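PDB 4KH9: DUF4785 domain-containing protein from Legionella pneumophila subsp. pneumophila, which is of unknown function but binds calcium and consists of three domains, the central and C-terminal ones belonging to the E-set (immunoglobulin-like) group. Local coordinates for residues T162-E167 and T242-E247; I183-D188 and I253-H258; L329-D334 and L344-L349. One frame throughout, in Å; residues are numbered along the deposited sequence. Where two conformers were deposited one is given.

Interactions 1 and 2 belong to the central domain, with their centres only 2 Å apart, whereas interaction 3 lies in the C-terminal domain, about 46 Å from either centre. Along the chain the segments of the first two alternate: 162-167, 183-188, 242-247, 253-258. The neighbouring strands 163-168 and 178-186 face the pair 238-248 and 251-264, all four in one sheet that curls over. E165 N to S184 O at 2.7 Å and V244 N to R255 O at 2.8 Å, both probable hydrogen bonds, join the neighbours on each side, and the two contacts lie side by side in one interior. Interaction 3 comes later and touches neither, so the two domains build separate hydrophobic interiors.

Interaction 1: residues T162-E167 and T242-E247; sequences TYLEVE and TDVQTE
L164 turns CG away from its backbone N (chi1 -178°), lifting its two methyls off strand 163-167 toward V244 and T242 of strand 242-247. V244 places CG2 opposite its own carbonyl carbon, and that methyl is the one the leucine reaches. The leucine fork serves two partners: CD1 rests on V244 CG2 at 3.8 Å, while CD2 meets T242 CG2 tip to tip at 3.9 Å. V166, two residues on and on the same face, runs past T242 in the opposite direction. Its CG1 is modelled 3.3 Å from T242 CG2, which is tighter than two methyls usually pack; T242 has two deposited conformers, so that closeness is doubtful. The threonine is divided by polarity, its methyl in the apolar layer and its OG1 hydrogen-bonded to the carbonyl oxygen of D198, a calcium-site residue. All four residues are buried, and no hydrogen bond joins the segments. With axes 9.4 Å apart and strand directions at 145°, the strands meet through alternate side chains across the interior, as in the core between the facing layers of the immunoglobulin-like beta sandwich of E-set domains.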
ATOM      1  N   THR A 162     -15.219   8.113 -15.146  1.00 27.32           N
ATOM      2  CA  THR A 162     -15.335   8.494 -13.727  1.00 26.14           C
ATOM      3  C   THR A 162     -14.374   7.644 -12.912  1.00 30.01           C
ATOM      4  O   THR A 162     -14.443   6.406 -12.943  1.00 27.98           O
ATOM      5  CB  THR A 162     -16.771   8.388 -13.187  1.00 31.75           C
ATOM      6  OG1 THR A 162     -17.601   9.294 -13.891  1.00 29.20           O
ATOM      7  CG2 THR A 162     -16.857   8.735 -11.681  1.00 27.61           C
ATOM      8  N   TYR A 163     -13.443   8.312 -12.201  1.00 27.04           N
ATOM      9  CA  TYR A 163     -12.485   7.594 -11.389  1.00 27.36           C
ATOM     10  C   TYR A 163     -12.335   8.229 -10.021  1.00 32.59           C
ATOM     11  O   TYR A 163     -12.671   9.404  -9.824  1.00 34.26           O
ATOM     12  CB  TYR A 163     -11.113   7.511 -12.084  1.00 29.09           C
ATOM     13  CG  TYR A 163     -10.498   8.853 -12.400  1.00 33.52           C
ATOM     14  CD1 TYR A 163      -9.695   9.512 -11.470  1.00 35.12           C
ATOM     15  CD2 TYR A 163     -10.682   9.452 -13.650  1.00 35.45           C
ATOM     16  CE1 TYR A 163      -9.084  10.726 -11.773  1.00 35.75           C
ATOM     17  CE2 TYR A 163     -10.091  10.680 -13.955  1.00 36.94           C
ATOM     18  CZ  TYR A 163      -9.277  11.302 -13.018  1.00 40.73           C
ATOM     19  OH  TYR A 163      -8.670  12.498 -13.300  1.00 41.01           O
ATOM     20  N   LEU A 164     -11.834   7.434  -9.085  1.00 29.93           N
ATOM     21  CA  LEU A 164     -11.520   7.862  -7.730  1.00 29.06           C
ATOM     22  C   LEU A 164     -10.036   7.981  -7.625  1.00 33.59           C
ATOM     23  O   LEU A 164      -9.338   7.032  -7.983  1.00 33.80           O
ATOM     24  CB  LEU A 164     -12.062   6.868  -6.691  1.00 28.22           C
ATOM     25  CG  LEU A 164     -11.830   7.234  -5.221  1.00 32.25           C
ATOM     26  CD1 LEU A 164     -12.703   8.414  -4.805  1.00 31.47           C
ATOM     27  CD2 LEU A 164     -12.066   6.054  -4.330  1.00 34.95           C
ATOM     28  N   GLU A 165      -9.532   9.131  -7.163  1.00 30.46           N
ATOM     29  CA  GLU A 165      -8.086   9.300  -6.976  1.00 29.65           C
ATOM     30  C   GLU A 165      -7.769   9.387  -5.458  1.00 31.65           C
ATOM     31  O   GLU A 165      -8.420  10.124  -4.753  1.00 27.24           O
ATOM     32  CB  GLU A 165      -7.573  10.524  -7.740  1.00 30.94           C
ATOM     33  CG  GLU A 165      -6.060  10.635  -7.664  1.00 38.12           C
ATOM     34  CD  GLU A 165      -5.466  11.717  -8.544  1.00 58.23           C
ATOM     35  OE1 GLU A 165      -5.558  11.576  -9.783  1.00 48.98           O
ATOM     36  OE2 GLU A 165      -4.871  12.677  -8.002  1.00 45.81           O
ATOM     37  N   VAL A 166      -6.801   8.580  -4.972  1.00 29.93           N
ATOM     38  CA  VAL A 166      -6.395   8.543  -3.565  1.00 30.32           C
ATOM     39  C   VAL A 166      -4.879   8.649  -3.479  1.00 34.43           C
ATOM     40  O   VAL A 166      -4.171   8.190  -4.386  1.00 33.63           O
ATOM     41  CB  VAL A 166      -6.895   7.277  -2.820  1.00 35.06           C
ATOM     42  CG1 VAL A 166      -8.410   7.165  -2.880  1.00 35.09           C
ATOM     43  CG2 VAL A 166      -6.223   6.001  -3.342  1.00 35.11           C
ATOM     44  N   GLU A 167      -4.379   9.236  -2.400  1.00 31.27           N
ATOM     45  CA  GLU A 167      -2.931   9.322  -2.116  1.00 31.04           C
ATOM     46  C   GLU A 167      -2.691   9.713  -0.659  1.00 32.92           C
ATOM     47  O   GLU A 167      -3.561  10.311  -0.051  1.00 33.85           O
ATOM     48  CB  GLU A 167      -2.191  10.303  -3.044  1.00 32.77           C
ATOM     49  CG  GLU A 167      -2.668  11.734  -2.988  1.00 47.56           C
ATOM     50  CD  GLU A 167      -1.794  12.720  -3.738  1.00 69.25           C
ATOM     51  OE1 GLU A 167      -0.596  12.845  -3.392  1.00 67.22           O
ATOM     52  OE2 GLU A 167      -2.318  13.391  -4.655  1.00 56.11           O
ATOM     53  N   THR A 242     -10.625   3.177   0.795  1.00 26.76           N
ATOM     54  CA  THR A 242     -11.711   4.144   0.809  0.50 26.29           C
ATOM     55  C   THR A 242     -12.837   3.677  -0.110  1.00 30.62           C
ATOM     56  O   THR A 242     -12.601   2.993  -1.120  1.00 28.10           O
ATOM     57  CB  THR A 242     -11.228   5.568   0.469  0.50 30.89           C
ATOM     58  OG1 THR A 242     -12.350   6.452   0.441  0.50 24.75           O
ATOM     59  CG2 THR A 242     -10.493   5.646  -0.832  0.50 30.51           C
ATOM     60  N   ASP A 243     -14.059   4.097   0.248  1.00 29.62           N
ATOM     61  CA  ASP A 243     -15.301   3.797  -0.451  1.00 30.30           C
ATOM     62  C   ASP A 243     -16.106   5.065  -0.546  1.00 29.71           C
ATOM     63  O   ASP A 243     -16.292   5.769   0.449  1.00 27.93           O
ATOM     64  CB  ASP A 243     -16.086   2.673   0.273  1.00 33.19           C
ATOM     65  CG  ASP A 243     -17.043   1.862  -0.593  1.00 51.00           C
ATOM     66  OD1 ASP A 243     -17.137   2.143  -1.829  1.00 53.14           O
ATOM     67  OD2 ASP A 243     -17.696   0.944  -0.050  1.00 58.93           O
ATOM     68  N   VAL A 244     -16.513   5.406  -1.766  1.00 25.32           N
ATOM     69  CA  VAL A 244     -17.263   6.621  -2.025  1.00 26.81           C
ATOM     70  C   VAL A 244     -18.573   6.273  -2.804  1.00 33.95           C
ATOM     71  O   VAL A 244     -18.550   5.487  -3.773  1.00 32.59           O
ATOM     72  CB  VAL A 244     -16.354   7.592  -2.816  1.00 32.48           C
ATOM     73  CG1 VAL A 244     -17.116   8.792  -3.348  1.00 33.83           C
ATOM     74  CG2 VAL A 244     -15.155   8.046  -1.967  1.00 32.27           C
ATOM     75  N   GLN A 245     -19.683   6.903  -2.411  1.00 30.87           N
ATOM     76  CA  GLN A 245     -20.917   6.773  -3.169  1.00 32.27           C
ATOM     77  C   GLN A 245     -21.620   8.133  -3.293  1.00 39.90           C
ATOM     78  O   GLN A 245     -21.700   8.869  -2.325  1.00 38.04           O
ATOM     79  CB  GLN A 245     -21.881   5.732  -2.593  1.00 32.99           C
ATOM     80  CG  GLN A 245     -23.038   5.483  -3.566  1.00 42.95           C
ATOM     81  CD  GLN A 245     -23.892   4.308  -3.256  1.00 53.52           C
ATOM     82  OE1 GLN A 245     -23.442   3.170  -3.240  1.00 53.32           O
ATOM     83  NE2 GLN A 245     -25.176   4.544  -3.157  1.00 50.97           N
ATOM     84  N   THR A 246     -22.083   8.472  -4.499  1.00 40.09           N
ATOM     85  CA  THR A 246     -22.892   9.666  -4.726  1.00 41.66           C
ATOM     86  C   THR A 246     -23.898   9.321  -5.837  1.00 46.57           C
ATOM     87  O   THR A 246     -23.948   8.176  -6.290  1.00 44.64           O
ATOM     88  CB  THR A 246     -22.069  10.939  -4.990  1.00 49.69           C
ATOM     89  OG1 THR A 246     -22.964  12.052  -4.946  1.00 51.82           O
ATOM     90  CG2 THR A 246     -21.323  10.923  -6.311  1.00 46.51           C
ATOM     91  N   GLU A 247     -24.748  10.286  -6.196  1.00 46.72           N
ATOM     92  CA  GLU A 247     -25.761  10.130  -7.233  1.00 48.66           C
ATOM     93  C   GLU A 247     -25.726  11.327  -8.138  1.00 56.21           C
ATOM     94  O   GLU A 247     -25.595  12.455  -7.667  1.00 56.40           O
ATOM     95  CB  GLU A 247     -27.187   9.928  -6.665  1.00 50.77           C
ATOM     96  CG  GLU A 247     -27.369   8.769  -5.686  1.00 64.78           C
ATOM     97  CD  GLU A 247     -26.978   9.067  -4.246  1.00 95.68           C
ATOM     98  OE1 GLU A 247     -27.600   9.964  -3.632  1.00100.50           O
ATOM     99  OE2 GLU A 247     -26.061   8.390  -3.723  1.00 86.35           O
TER

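Interaction 2: residues I183-D188 and I253-H258; sequences ISLHND and IRRSGH
L185 bridges the interior of an immunoglobulin-like beta sandwich, touching I253 and R255 of the strand on the far side. The backbones stay apart, 8.2 Å between L185 CA and R255 CA, and no hydrogen bond passes between 183-188 and 253-258.

The apolar part rests on the two branches of one leucine. The first torsion of L185 (chi1 -174°) sets CG beside the carbonyl carbon, which aims the fork at the opposite strand. CD2 meets the branch methyl of the isoleucine, I253 CG2, at 3.9 Å, the two side chains meeting at a slant. CD1 lies at the same 3.9 Å from R255 CG, and here the chains cross nearly at a right angle. The arginine thus offers its aliphatic root to the core, while T162 fills in beside L185 and I253.

The polar part belongs to R255, where a bend at the second torsion carries the guanidinium away from the methylene that L185 touches. Although the residue is buried, each of the three guanidinium nitrogens has a partner: NE bonds to T162 O, NH2 forms a salt bridge with D157 OD2, and NH1 turns back to the backbone of its own strand. These several grips should fix its rotation and ease the cost of burying the charge. The bond within the strand, R255 NH1 to R254 O, is 2.8 Å long and clearly bent, with an N-H...O angle of 136°, and R254 O sits 24° out of the guanidinium plane.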
ATOM      1  N   ILE A 183      -8.628  12.270  -1.101  1.00 29.85           N
ATOM      2  CA  ILE A 183      -9.580  11.397  -1.798  1.00 28.89           C
ATOM      3  C   ILE A 183     -10.420  12.290  -2.701  1.00 32.54           C
ATOM      4  O   ILE A 183     -11.103  13.187  -2.214  1.00 29.10           O
ATOM      5  CB  ILE A 183     -10.437  10.608  -0.736  1.00 30.47           C
ATOM      6  CG1 ILE A 183      -9.539   9.757   0.195  1.00 29.36           C
ATOM      7  CG2 ILE A 183     -11.538   9.750  -1.409  1.00 31.01           C
ATOM      8  CD1 ILE A 183     -10.076   9.596   1.691  1.00 37.51           C
ATOM      9  N   SER A 184     -10.354  12.054  -4.016  1.00 29.34           N
ATOM     10  CA  SER A 184     -11.059  12.891  -4.996  1.00 28.91           C
ATOM     11  C   SER A 184     -11.811  12.063  -6.015  1.00 32.63           C
ATOM     12  O   SER A 184     -11.309  11.051  -6.488  1.00 29.89           O
ATOM     13  CB  SER A 184     -10.087  13.800  -5.743  1.00 30.16           C
ATOM     14  OG  SER A 184      -8.983  14.168  -4.939  1.00 47.19           O
ATOM     15  N   LEU A 185     -13.020  12.505  -6.344  1.00 29.86           N
ATOM     16  CA  LEU A 185     -13.841  11.867  -7.353  1.00 29.06           C
ATOM     17  C   LEU A 185     -13.843  12.750  -8.596  1.00 35.45           C
ATOM     18  O   LEU A 185     -14.257  13.907  -8.518  1.00 34.58           O
ATOM     19  CB  LEU A 185     -15.270  11.608  -6.838  1.00 28.14           C
ATOM     20  CG  LEU A 185     -16.180  10.795  -7.800  1.00 30.86           C
ATOM     21  CD1 LEU A 185     -15.637   9.371  -8.009  1.00 29.62           C
ATOM     22  CD2 LEU A 185     -17.599  10.722  -7.268  1.00 34.05           C
ATOM     23  N   HIS A 186     -13.400  12.195  -9.744  1.00 34.56           N
ATOM     24  CA  HIS A 186     -13.288  12.957 -10.984  1.00 35.85           C
ATOM     25  C   HIS A 186     -14.057  12.373 -12.175  1.00 41.10           C
ATOM     26  O   HIS A 186     -14.225  11.160 -12.313  1.00 38.10           O
ATOM     27  CB  HIS A 186     -11.814  13.050 -11.410  1.00 37.51           C
ATOM     28  CG  HIS A 186     -10.904  13.701 -10.408  1.00 42.14           C
ATOM     29  ND1 HIS A 186     -10.908  15.076 -10.212  1.00 45.19           N
ATOM     30  CD2 HIS A 186      -9.953  13.152  -9.617  1.00 43.82           C
ATOM     31  CE1 HIS A 186      -9.979  15.308  -9.300  1.00 44.45           C
ATOM     32  NE2 HIS A 186      -9.361  14.181  -8.934  1.00 44.22           N
ATOM     33  N   ASN A 187     -14.423  13.285 -13.083  1.00 39.45           N
ATOM     34  CA  ASN A 187     -15.063  13.118 -14.390  1.00 39.84           C
ATOM     35  C   ASN A 187     -14.830  14.448 -15.096  1.00 48.62           C
ATOM     36  O   ASN A 187     -15.206  15.478 -14.538  1.00 48.33           O
ATOM     37  CB  ASN A 187     -16.542  12.740 -14.230  1.00 39.03           C
ATOM     38  CG  ASN A 187     -17.282  12.550 -15.529  1.00 65.71           C
ATOM     39  OD1 ASN A 187     -17.517  13.497 -16.284  1.00 66.27           O
ATOM     40  ND2 ASN A 187     -17.722  11.336 -15.785  1.00 53.90           N
ATOM     41  N   ASP A 188     -14.146  14.475 -16.257  1.00 50.00           N
ATOM     42  CA  ASP A 188     -13.814  15.768 -16.885  1.00 52.20           C
ATOM     43  C   ASP A 188     -15.047  16.500 -17.516  1.00 59.67           C
ATOM     44  O   ASP A 188     -14.897  17.634 -17.975  1.00 61.69           O
ATOM     45  CB  ASP A 188     -12.687  15.623 -17.921  1.00 55.20           C
ATOM     46  CG  ASP A 188     -12.952  14.774 -19.147  1.00 73.26           C
ATOM     47  OD1 ASP A 188     -13.928  13.976 -19.129  1.00 74.60           O
ATOM     48  OD2 ASP A 188     -12.157  14.869 -20.113  1.00 81.38           O
ATOM     49  N   ILE A 253     -23.080   6.588  -8.555  1.00 32.31           N
ATOM     50  CA  ILE A 253     -21.647   6.726  -8.750  1.00 31.26           C
ATOM     51  C   ILE A 253     -20.990   6.068  -7.549  1.00 34.04           C
ATOM     52  O   ILE A 253     -21.059   6.590  -6.421  1.00 35.03           O
ATOM     53  CB  ILE A 253     -21.169   8.200  -8.959  1.00 34.94           C
ATOM     54  CG1 ILE A 253     -22.174   9.111  -9.752  1.00 37.35           C
ATOM     55  CG2 ILE A 253     -19.720   8.272  -9.459  1.00 34.79           C
ATOM     56  CD1 ILE A 253     -22.388   8.855 -11.192  1.00 41.88           C
ATOM     57  N   ARG A 254     -20.396   4.908  -7.772  1.00 28.80           N
ATOM     58  CA  ARG A 254     -19.746   4.159  -6.696  1.00 28.81           C
ATOM     59  C   ARG A 254     -18.322   3.836  -7.075  1.00 31.84           C
ATOM     60  O   ARG A 254     -18.082   3.255  -8.136  1.00 29.39           O
ATOM     61  CB  ARG A 254     -20.529   2.865  -6.398  1.00 29.71           C
ATOM     62  CG  ARG A 254     -19.848   1.966  -5.403  1.00 38.85           C
ATOM     63  CD  ARG A 254     -20.400   2.048  -4.017  1.00 51.41           C
ATOM     64  NE  ARG A 254     -19.730   1.108  -3.113  1.00 54.00           N
ATOM     65  CZ  ARG A 254     -20.210  -0.084  -2.755  1.00 60.24           C
ATOM     66  NH1 ARG A 254     -21.372  -0.515  -3.239  1.00 35.73           N
ATOM     67  NH2 ARG A 254     -19.536  -0.850  -1.913  1.00 49.50           N
ATOM     68  N   ARG A 255     -17.367   4.245  -6.215  1.00 28.09           N
ATOM     69  CA  ARG A 255     -15.965   3.951  -6.422  1.00 25.93           C
ATOM     70  C   ARG A 255     -15.306   3.577  -5.103  1.00 28.77           C
ATOM     71  O   ARG A 255     -15.594   4.160  -4.067  1.00 29.25           O
ATOM     72  CB  ARG A 255     -15.220   5.144  -7.069  1.00 26.12           C
ATOM     73  CG  ARG A 255     -15.557   5.525  -8.522  1.00 21.04           C
ATOM     74  CD  ARG A 255     -14.990   4.547  -9.506  1.00 23.31           C
ATOM     75  NE  ARG A 255     -15.439   4.778 -10.888  1.00 21.47           N
ATOM     76  CZ  ARG A 255     -16.464   4.168 -11.481  1.00 31.29           C
ATOM     77  NH1 ARG A 255     -17.242   3.332 -10.796  1.00 24.12           N
ATOM     78  NH2 ARG A 255     -16.735   4.408 -12.753  1.00 23.20           N
ATOM     79  N   SER A 256     -14.391   2.626  -5.152  1.00 25.64           N
ATOM     80  CA  SER A 256     -13.586   2.259  -4.010  1.00 25.98           C
ATOM     81  C   SER A 256     -12.136   2.286  -4.446  1.00 33.20           C
ATOM     82  O   SER A 256     -11.839   2.134  -5.631  1.00 33.16           O
ATOM     83  CB  SER A 256     -13.996   0.924  -3.395  1.00 27.60           C
ATOM     84  OG  SER A 256     -13.438  -0.136  -4.132  1.00 40.30           O
ATOM     85  N   GLY A 257     -11.256   2.606  -3.522  1.00 32.72           N
ATOM     86  CA  GLY A 257      -9.845   2.730  -3.848  1.00 33.12           C
ATOM     87  C   GLY A 257      -8.934   2.334  -2.722  1.00 35.53           C
ATOM     88  O   GLY A 257      -9.352   2.282  -1.567  1.00 33.03           O
ATOM     89  N   HIS A 258      -7.696   2.043  -3.102  1.00 33.26           N
ATOM     90  CA  HIS A 258      -6.615   1.596  -2.236  0.50 34.59           C
ATOM     91  C   HIS A 258      -5.316   2.281  -2.584  1.00 38.07           C
ATOM     92  O   HIS A 258      -5.096   2.596  -3.759  1.00 39.68           O
ATOM     93  CB  HIS A 258      -6.378   0.065  -2.381  0.50 37.00           C
ATOM     94  CG  HIS A 258      -7.536  -0.852  -2.113  0.50 41.69           C
ATOM     95  ND1 HIS A 258      -7.682  -1.501  -0.897  0.50 44.38           N
ATOM     96  CD2 HIS A 258      -8.493  -1.295  -2.958  0.50 43.82           C
ATOM     97  CE1 HIS A 258      -8.748  -2.277  -1.027  0.50 43.89           C
ATOM     98  NE2 HIS A 258      -9.267  -2.188  -2.252  0.50 44.02           N
TER

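Interaction 3: residues L329-D334 and L344-L349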
ATOM      1  N   LEU A 329      28.941   2.282  16.003  1.00 43.86           N
ATOM      2  CA  LEU A 329      29.078   1.474  14.793  1.00 42.92           C
ATOM      3  C   LEU A 329      30.118   2.101  13.897  1.00 43.77           C
ATOM      4  O   LEU A 329      30.186   3.320  13.794  1.00 42.44           O
ATOM      5  CB  LEU A 329      27.745   1.312  14.053  1.00 42.39           C
ATOM      6  CG  LEU A 329      26.930   0.070  14.381  1.00 47.19           C
ATOM      7  CD1 LEU A 329      26.536   0.006  15.872  1.00 47.39           C
ATOM      8  CD2 LEU A 329      25.683   0.050  13.550  1.00 50.78           C
ATOM      9  N   GLN A 330      30.934   1.270  13.281  1.00 38.83           N
ATOM     10  CA  GLN A 330      32.024   1.695  12.438  1.00 39.91           C
ATOM     11  C   GLN A 330      31.809   1.261  10.989  1.00 43.23           C
ATOM     12  O   GLN A 330      31.382   0.148  10.749  1.00 41.97           O
ATOM     13  CB  GLN A 330      33.310   1.060  12.999  1.00 42.67           C
ATOM     14  CG  GLN A 330      34.572   1.781  12.617  1.00 54.96           C
ATOM     15  CD  GLN A 330      35.784   1.001  13.043  1.00 65.64           C
ATOM     16  OE1 GLN A 330      36.450   0.372  12.219  1.00 68.15           O
ATOM     17  NE2 GLN A 330      36.058   0.967  14.346  1.00 41.77           N
ATOM     18  N   PHE A 331      32.101   2.134  10.025  1.00 40.87           N
ATOM     19  CA  PHE A 331      32.003   1.794   8.607  1.00 40.92           C
ATOM     20  C   PHE A 331      33.158   2.452   7.895  1.00 44.13           C
ATOM     21  O   PHE A 331      33.642   3.489   8.347  1.00 44.29           O
ATOM     22  CB  PHE A 331      30.638   2.144   7.978  1.00 42.92           C
ATOM     23  CG  PHE A 331      30.252   3.598   7.924  1.00 45.84           C
ATOM     24  CD1 PHE A 331      29.602   4.202   8.997  1.00 49.21           C
ATOM     25  CD2 PHE A 331      30.507   4.359   6.787  1.00 48.84           C
ATOM     26  CE1 PHE A 331      29.227   5.547   8.939  1.00 50.63           C
ATOM     27  CE2 PHE A 331      30.151   5.709   6.738  1.00 52.05           C
ATOM     28  CZ  PHE A 331      29.490   6.288   7.803  1.00 50.27           C
ATOM     29  N   THR A 332      33.633   1.814   6.815  1.00 40.24           N
ATOM     30  CA  THR A 332      34.820   2.217   6.071  1.00 41.04           C
ATOM     31  C   THR A 332      34.584   2.275   4.569  1.00 45.12           C
ATOM     32  O   THR A 332      33.813   1.486   4.034  1.00 42.72           O
ATOM     33  CB  THR A 332      35.949   1.171   6.345  1.00 46.72           C
ATOM     34  OG1 THR A 332      36.058   0.900   7.735  1.00 47.62           O
ATOM     35  CG2 THR A 332      37.313   1.594   5.805  1.00 43.96           C
ATOM     36  N   PHE A 333      35.321   3.159   3.893  1.00 45.04           N
ATOM     37  CA  PHE A 333      35.352   3.275   2.437  1.00 45.93           C
ATOM     38  C   PHE A 333      36.777   3.033   1.942  1.00 56.55           C
ATOM     39  O   PHE A 333      37.735   3.236   2.698  1.00 56.88           O
ATOM     40  CB  PHE A 333      34.826   4.635   1.946  1.00 45.82           C
ATOM     41  CG  PHE A 333      33.409   4.939   2.363  1.00 44.43           C
ATOM     42  CD1 PHE A 333      32.331   4.328   1.731  1.00 44.37           C
ATOM     43  CD2 PHE A 333      33.147   5.859   3.371  1.00 44.02           C
ATOM     44  CE1 PHE A 333      31.021   4.643   2.096  1.00 42.43           C
ATOM     45  CE2 PHE A 333      31.837   6.161   3.732  1.00 44.05           C
ATOM     46  CZ  PHE A 333      30.785   5.529   3.114  1.00 40.05           C
ATOM     47  N   ASP A 334      36.915   2.622   0.674  1.00 56.92           N
ATOM     48  CA  ASP A 334      38.222   2.345   0.091  1.00 58.50           C
ATOM     49  C   ASP A 334      38.987   3.622  -0.294  1.00 65.61           C
ATOM     50  O   ASP A 334      40.119   3.778   0.178  1.00 67.26           O
ATOM     51  CB  ASP A 334      38.083   1.423  -1.126  1.00 60.20           C
ATOM     52  CG  ASP A 334      37.784  -0.007  -0.727  1.00 65.38           C
ATOM     53  OD1 ASP A 334      38.366  -0.476   0.272  1.00 65.44           O
ATOM     54  OD2 ASP A 334      37.017  -0.672  -1.444  1.00 68.52           O
ATOM     55  N   LEU A 344      35.090  15.221  -0.862  1.00 63.61           N
ATOM     56  CA  LEU A 344      34.284  14.046  -0.473  1.00 60.99           C
ATOM     57  C   LEU A 344      33.200  14.395   0.537  1.00 62.50           C
ATOM     58  O   LEU A 344      33.404  15.271   1.380  1.00 61.81           O
ATOM     59  CB  LEU A 344      35.169  12.934   0.133  1.00 60.67           C
ATOM     60  CG  LEU A 344      36.205  12.242  -0.759  1.00 64.92           C
ATOM     61  CD1 LEU A 344      37.193  11.462   0.086  1.00 64.62           C
ATOM     62  CD2 LEU A 344      35.550  11.331  -1.791  1.00 65.28           C
ATOM     63  N   TYR A 345      32.060  13.670   0.487  1.00 58.24           N
ATOM     64  CA  TYR A 345      30.988  13.839   1.466  1.00 56.71           C
ATOM     65  C   TYR A 345      30.129  12.553   1.590  1.00 54.63           C
ATOM     66  O   TYR A 345      30.169  11.683   0.716  1.00 51.28           O
ATOM     67  CB  TYR A 345      30.106  15.068   1.153  1.00 59.38           C
ATOM     68  CG  TYR A 345      29.163  14.955  -0.023  1.00 62.22           C
ATOM     69  CD1 TYR A 345      27.878  14.437   0.134  1.00 62.94           C
ATOM     70  CD2 TYR A 345      29.502  15.487  -1.266  1.00 64.80           C
ATOM     71  CE1 TYR A 345      26.987  14.364  -0.937  1.00 62.88           C
ATOM     72  CE2 TYR A 345      28.611  15.437  -2.343  1.00 65.97           C
ATOM     73  CZ  TYR A 345      27.352  14.878  -2.169  1.00 72.21           C
ATOM     74  OH  TYR A 345      26.468  14.812  -3.220  1.00 74.49           O
ATOM     75  N   LEU A 346      29.385  12.440   2.708  1.00 49.68           N
ATOM     76  CA  LEU A 346      28.470  11.329   2.973  1.00 48.49           C
ATOM     77  C   LEU A 346      27.105  11.712   2.459  1.00 51.28           C
ATOM     78  O   LEU A 346      26.527  12.684   2.961  1.00 50.84           O
ATOM     79  CB  LEU A 346      28.418  10.962   4.479  1.00 48.01           C
ATOM     80  CG  LEU A 346      29.679  10.384   5.110  1.00 52.59           C
ATOM     81  CD1 LEU A 346      29.505  10.228   6.615  1.00 52.88           C
ATOM     82  CD2 LEU A 346      30.045   9.074   4.478  1.00 53.84           C
ATOM     83  N   GLY A 347      26.625  10.991   1.438  1.00 46.81           N
ATOM     84  CA  GLY A 347      25.322  11.240   0.811  1.00 45.57           C
ATOM     85  C   GLY A 347      24.133  10.964   1.717  1.00 48.68           C
ATOM     86  O   GLY A 347      23.141  11.704   1.722  1.00 48.69           O
ATOM     87  N   TYR A 348      24.216   9.874   2.492  1.00 43.46           N
ATOM     88  CA  TYR A 348      23.156   9.534   3.425  1.00 42.01           C
ATOM     89  C   TYR A 348      23.688   8.661   4.538  1.00 44.32           C
ATOM     90  O   TYR A 348      24.785   8.109   4.439  1.00 42.82           O
ATOM     91  CB  TYR A 348      21.955   8.835   2.722  1.00 42.69           C
ATOM     92  CG  TYR A 348      22.258   7.524   2.032  1.00 43.58           C
ATOM     93  CD1 TYR A 348      22.487   6.367   2.767  1.00 44.31           C
ATOM     94  CD2 TYR A 348      22.191   7.415   0.644  1.00 45.36           C
ATOM     95  CE1 TYR A 348      22.697   5.144   2.142  1.00 43.25           C
ATOM     96  CE2 TYR A 348      22.374   6.186   0.006  1.00 46.40           C
ATOM     97  CZ  TYR A 348      22.633   5.055   0.759  1.00 52.55           C
ATOM     98  OH  TYR A 348      22.843   3.850   0.137  1.00 53.98           O
ATOM     99  N   LEU A 349      22.879   8.544   5.594  1.00 40.44           N
ATOM    100  CA  LEU A 349      23.051   7.678   6.746  1.00 39.58           C
ATOM    101  C   LEU A 349      21.716   7.002   7.014  1.00 41.40           C
ATOM    102  O   LEU A 349      20.768   7.660   7.446  1.00 39.39           O
ATOM    103  CB  LEU A 349      23.562   8.442   7.970  1.00 40.25           C
ATOM    104  CG  LEU A 349      24.960   9.032   7.866  1.00 46.96           C
ATOM    105  CD1 LEU A 349      25.235   9.909   9.047  1.00 48.42           C
ATOM    106  CD2 LEU A 349      26.018   7.942   7.745  1.00 49.81           C
TER
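Strands 329-333 and 345-349, which bring F331 and F333 against L346 and L349, pass with axes 11.4 Å apart and run at 116° to each other, too wide for backbone bonding and steep enough that only a few side chains meet. F331 and F333 are two residues apart and send both rings toward the other strand. L346 and L349 are three apart: at G347 the backbone takes helical angles, which interrupts the alternation and is consistent with the ends of both leucines reaching the same side. L349 does not aim its CB at the other strand, but the end of its side chain swings nearer.

L346 is shared by the two rings. Its CD2 lies at the edge of F331, near the ring plane, 4.1 Å from F331 CE2. The same methyl approaches F333 obliquely, with CD2 3.5 Å from F333 CE2. Beside it, CD1 of L346 reaches F331 CZ at 4.1 Å. From another direction, almost at right angles to the phenylalanine side chain, L349 brings its CD2 to 3.8 Å from F331 CZ. F331 holds CG between its backbone N and carbonyl carbon (chi1 64°), whereas F333 has CG beside its backbone N. F333 CE2 lies at the edge of the F331 ring, in its plane. The contact is purely apolar and all four residues are buried.

Each strand is held within its own antiparallel sheet of the immunoglobulin-like C-terminal domain. Strand 325-333 is an outermost strand bonded to 281-289, where F331 also meets the ring of F283. Strand 345-353 lies between 293-302 and 358-368 in the facing sheet, and S299 of strand 293-302 touches F331, L346 and L349 alike.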